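Local coordinates for hypothetical protein S4005 (Shigella flexneri 2a, PDB 1Z67) that is of unknown function but adopts an all-helical fold that includes a homeodomain-like motif, at residues 51-61 against 101-112. Numbering follows the deposited sequence.
Sequences LSTWLSNQQRN and PKIIDALSPQGE
Asn57 ND2 donates to Pro109 O at 2.9 Å in a nearly straight bond, 166° at the hydrogen. The acceptor lies close to the Asn57 amide plane, while the donor is tilted out of the carbonyl plane. This bond ties the loop after helix 48-55 to the type I beta turn Ser108-Gly111, which follows helix 89-106 in the all-helical YidB fold, a new fold that carries a homeodomain motif. In the conformer given, Ser56 OG accepts from Gln58 N (ST turn) and from Gln59 N (ST motif).

A water lies 2.9 Å from both Ser108 OG and Ser56 O and links the two loops. It has more acceptors in reach than protons, and not every bond need exist at once. Ser108 OG donates to Ile104 O and accepts from this water. A second water joins Asp105 OD2, in the conformer given, to Asn61 ND2, the latter weakly.

Deeper in, Pro101 lies over one face of the Trp54 ring. Pro101 CB sits over the five-membered ring, 3.7 Å from its centroid, as a CH-pi contact. Ile104 CD1 meets the ring edge at CE3. Trp54 NE1 bonds to Gln62 O, which fixes the indole. With CG2 anti to its backbone N, Ile104 reaches Leu51 as well as Leu55; its CG2 lies 3.6 Å from Leu55 CD2.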
loop_
_atom_site.group_PDB
_atom_site.type_symbol
_atom_site.label_atom_id
_atom_site.label_comp_id
_atom_site.label_asym_id
_atom_site.label_seq_id
_atom_site.Cartn_x
_atom_site.Cartn_y
_atom_site.Cartn_z
ATOM N N LEU A 51 -5.910 10.629 4.758
ATOM C CA LEU A 51 -6.127 10.147 3.394
ATOM C C LEU A 51 -6.415 11.299 2.396
ATOM O O LEU A 51 -5.948 11.276 1.250
ATOM C CB LEU A 51 -7.253 9.115 3.365
ATOM C CG LEU A 51 -7.743 8.700 1.971
ATOM C CD1 LEU A 51 -6.643 8.082 1.099
ATOM C CD2 LEU A 51 -8.912 7.724 2.154
ATOM N N SER A 52 -7.209 12.292 2.809
ATOM C CA SER A 52 -7.552 13.402 1.894
ATOM C C SER A 52 -6.303 14.146 1.398
ATOM O O SER A 52 -6.304 14.661 0.278
ATOM C CB SER A 52 -8.553 14.375 2.539
ATOM O OG SER A 52 -7.908 15.159 3.527
ATOM N N THR A 53 -5.238 14.160 2.203
ATOM C CA THR A 53 -4.016 14.853 1.794
ATOM C C THR A 53 -3.259 14.039 0.711
ATOM O O THR A 53 -2.572 14.596 -0.137
ATOM C CB THR A 53 -3.056 15.127 2.992
ATOM O OG1 THR A 53 -2.436 13.907 3.444
ATOM C CG2 THR A 53 -3.795 15.808 4.160
ATOM N N TRP A 54 -3.395 12.716 0.749
ATOM C CA TRP A 54 -2.797 11.846 -0.291
ATOM C C TRP A 54 -3.559 11.941 -1.593
ATOM O O TRP A 54 -2.945 11.982 -2.680
ATOM C CB TRP A 54 -2.823 10.407 0.156
ATOM C CG TRP A 54 -2.217 10.143 1.522
ATOM C CD1 TRP A 54 -1.432 10.990 2.259
ATOM C CD2 TRP A 54 -2.348 8.944 2.294
ATOM N NE1 TRP A 54 -1.090 10.410 3.443
ATOM C CE2 TRP A 54 -1.639 9.151 3.502
ATOM C CE3 TRP A 54 -3.021 7.719 2.087
ATOM C CZ2 TRP A 54 -1.565 8.154 4.505
ATOM C CZ3 TRP A 54 -2.949 6.732 3.058
ATOM C CH2 TRP A 54 -2.250 6.962 4.269
ATOM N N LEU A 55 -4.888 12.032 -1.496
ATOM C CA LEU A 55 -5.737 12.124 -2.694
ATOM C C LEU A 55 -5.584 13.474 -3.429
ATOM O O LEU A 55 -5.720 13.555 -4.655
ATOM C CB LEU A 55 -7.210 11.907 -2.293
ATOM C CG LEU A 55 -7.499 10.474 -1.822
ATOM C CD1 LEU A 55 -8.937 10.423 -1.293
ATOM C CD2 LEU A 55 -7.319 9.459 -2.978
ATOM N N SER A 56 -5.342 14.521 -2.663
ATOM C CA SER A 56 -5.245 15.881 -3.222
ATOM C C SER A 56 -4.129 15.928 -4.273
ATOM O O SER A 56 -3.065 15.280 -4.098
ATOM C CB SER A 56 -4.915 16.847 -2.094
ATOM O OG SER A 56 -4.705 18.141 -2.619
ATOM N N ASN A 57 -4.359 16.666 -5.369
ATOM C CA ASN A 57 -3.303 16.907 -6.368
ATOM C C ASN A 57 -2.566 18.224 -6.155
ATOM O O ASN A 57 -1.723 18.612 -6.971
ATOM C CB ASN A 57 -3.802 16.736 -7.829
ATOM C CG ASN A 57 -5.011 17.618 -8.188
ATOM O OD1 ASN A 57 -5.239 18.694 -7.611
ATOM N ND2 ASN A 57 -5.794 17.153 -9.174
ATOM N N GLN A 58 -2.877 18.909 -5.051
ATOM C CA GLN A 58 -2.177 20.150 -4.691
ATOM C C GLN A 58 -1.360 20.007 -3.410
ATOM O O GLN A 58 -0.332 20.648 -3.278
ATOM C CB GLN A 58 -3.208 21.277 -4.513
ATOM C CG GLN A 58 -2.664 22.707 -4.647
ATOM C CD GLN A 58 -3.741 23.774 -4.449
ATOM O OE1 GLN A 58 -3.449 24.971 -4.434
ATOM N NE2 GLN A 58 -4.991 23.343 -4.300
ATOM N N GLN A 59 -1.827 19.178 -2.480
ATOM C CA GLN A 59 -1.241 19.066 -1.134
ATOM C C GLN A 59 -0.133 18.010 -1.059
ATOM O O GLN A 59 -0.136 17.045 -1.822
ATOM C CB GLN A 59 -2.322 18.744 -0.102
ATOM C CG GLN A 59 -3.361 19.844 0.070
ATOM C CD GLN A 59 -4.726 19.317 0.478
ATOM O OE1 GLN A 59 -5.751 19.799 -0.005
ATOM N NE2 GLN A 59 -4.748 18.327 1.363
ATOM N N ARG A 60 0.805 18.211 -0.134
ATOM C CA ARG A 60 1.808 17.205 0.199
ATOM C C ARG A 60 1.175 16.111 1.057
ATOM O O ARG A 60 0.270 16.383 1.856
ATOM C CB ARG A 60 3.002 17.839 0.939
ATOM C CG ARG A 60 4.048 18.476 0.024
ATOM C CD ARG A 60 5.277 18.986 0.805
ATOM N NE ARG A 60 6.261 17.917 0.997
ATOM C CZ ARG A 60 7.407 17.790 0.323
ATOM N NH1 ARG A 60 7.768 18.703 -0.581
ATOM N NH2 ARG A 60 8.212 16.756 0.578
ATOM N N ASN A 61 1.643 14.881 0.884
ATOM C CA ASN A 61 1.131 13.756 1.675
ATOM C C ASN A 61 1.434 13.928 3.149
ATOM O O ASN A 61 2.611 14.042 3.511
ATOM C CB ASN A 61 1.769 12.428 1.254
ATOM C CG ASN A 61 1.436 12.010 -0.154
ATOM O OD1 ASN A 61 0.473 12.478 -0.768
ATOM N ND2 ASN A 61 2.254 11.109 -0.686
ATOM N N PRO A 101 0.935 5.842 1.107
ATOM C CA PRO A 101 0.601 7.208 0.720
ATOM C C PRO A 101 1.084 7.525 -0.690
ATOM O O PRO A 101 0.367 8.209 -1.440
ATOM C CB PRO A 101 1.321 8.078 1.765
ATOM C CG PRO A 101 1.506 7.161 2.927
ATOM C CD PRO A 101 1.787 5.802 2.324
ATOM N N LYS A 102 2.250 7.007 -1.070
ATOM C CA LYS A 102 2.785 7.258 -2.426
ATOM C C LYS A 102 1.955 6.548 -3.482
ATOM O O LYS A 102 1.675 7.099 -4.565
ATOM C CB LYS A 102 4.219 6.745 -2.517
ATOM C CG LYS A 102 5.143 7.443 -1.538
ATOM C CD LYS A 102 6.567 6.928 -1.656
ATOM C CE LYS A 102 7.524 7.913 -1.049
ATOM N NZ LYS A 102 7.738 7.579 0.359
ATOM N N ILE A 103 1.483 5.357 -3.140
ATOM C CA ILE A 103 0.625 4.603 -4.055
ATOM C C ILE A 103 -0.701 5.312 -4.278
ATOM O O ILE A 103 -1.160 5.499 -5.428
ATOM C CB ILE A 103 0.429 3.153 -3.562
ATOM C CG1 ILE A 103 1.751 2.364 -3.732
ATOM C CG2 ILE A 103 -0.690 2.460 -4.354
ATOM C CD1 ILE A 103 1.790 1.066 -2.896
ATOM N N ILE A 104 -1.328 5.741 -3.183
ATOM C CA ILE A 104 -2.641 6.402 -3.277
ATOM C C ILE A 104 -2.495 7.723 -4.002
ATOM O O ILE A 104 -3.305 8.013 -4.882
ATOM C CB ILE A 104 -3.299 6.512 -1.905
ATOM C CG1 ILE A 104 -3.653 5.080 -1.482
ATOM C CG2 ILE A 104 -4.516 7.501 -1.966
ATOM C CD1 ILE A 104 -4.128 4.970 -0.068
ATOM N N ASP A 105 -1.440 8.479 -3.695
ATOM C CA ASP A 105 -1.178 9.746 -4.392
ATOM C C ASP A 105 -1.019 9.508 -5.915
ATOM O O ASP A 105 -1.639 10.163 -6.747
ATOM C CB ASP A 105 0.042 10.456 -3.829
ATOM C CG ASP A 105 0.528 11.605 -4.729
ATOM O OD1 ASP A 105 -0.204 12.599 -4.895
ATOM O OD2 ASP A 105 1.650 11.509 -5.270
ATOM N N ALA A 106 -0.210 8.519 -6.272
ATOM C CA ALA A 106 0.037 8.168 -7.686
ATOM C C ALA A 106 -1.244 7.740 -8.428
ATOM O O ALA A 106 -1.404 8.014 -9.644
ATOM C CB ALA A 106 1.091 7.081 -7.763
ATOM N N LEU A 107 -2.160 7.095 -7.701
ATOM C CA LEU A 107 -3.448 6.643 -8.268
ATOM C C LEU A 107 -4.510 7.730 -8.411
ATOM O O LEU A 107 -5.589 7.461 -8.937
ATOM C CB LEU A 107 -4.029 5.460 -7.470
ATOM C CG LEU A 107 -3.247 4.134 -7.556
ATOM C CD1 LEU A 107 -3.789 3.165 -6.495
ATOM C CD2 LEU A 107 -3.281 3.524 -8.964
ATOM N N SER A 108 -4.204 8.931 -7.956
ATOM C CA SER A 108 -5.231 9.992 -7.911
ATOM C C SER A 108 -4.752 11.335 -8.466
ATOM O O SER A 108 -4.910 12.382 -7.816
ATOM C CB SER A 108 -5.744 10.153 -6.464
ATOM O OG SER A 108 -4.649 10.395 -5.548
ATOM N N PRO A 109 -4.241 11.332 -9.723
ATOM C CA PRO A 109 -3.785 12.596 -10.283
ATOM C C PRO A 109 -4.952 13.579 -10.468
ATOM O O PRO A 109 -4.734 14.784 -10.481
ATOM C CB PRO A 109 -3.201 12.194 -11.654
ATOM C CG PRO A 109 -3.958 10.950 -12.016
ATOM C CD PRO A 109 -4.075 10.217 -10.681
ATOM N N GLN A 110 -6.174 13.061 -10.621
ATOM C CA GLN A 110 -7.355 13.928 -10.754
ATOM C C GLN A 110 -8.006 14.258 -9.395
ATOM O O GLN A 110 -9.058 14.914 -9.354
ATOM C CB GLN A 110 -8.353 13.347 -11.787
ATOM C CG GLN A 110 -9.101 12.063 -11.354
ATOM C CD GLN A 110 -8.331 10.749 -11.550
ATOM O OE1 GLN A 110 -7.090 10.703 -11.517
ATOM N NE2 GLN A 110 -9.082 9.663 -11.727
ATOM N N GLY A 111 -7.381 13.804 -8.301
ATOM C CA GLY A 111 -7.839 14.067 -6.935
ATOM C C GLY A 111 -8.728 12.990 -6.305
ATOM O O GLY A 111 -9.235 13.168 -5.188
ATOM N N GLU A 112 -8.972 11.908 -7.039
ATOM C CA GLU A 112 -9.659 10.731 -6.509
ATOM C C GLU A 112 -9.022 9.540 -7.197
ATOM O O GLU A 112 -8.374 9.675 -8.247
ATOM C CB GLU A 112 -11.192 10.763 -6.726
ATOM C CG GLU A 112 -11.566 10.880 -8.181
ATOM C CD GLU A 112 -13.053 10.693 -8.475
ATOM O OE1 GLU A 112 -13.880 10.650 -7.530
ATOM O OE2 GLU A 112 -13.377 10.566 -9.688
HETATM O O HOH W 1 -3.014 12.802 -5.548
HETATM O O HOH W 2 3.622 10.608 -3.314
#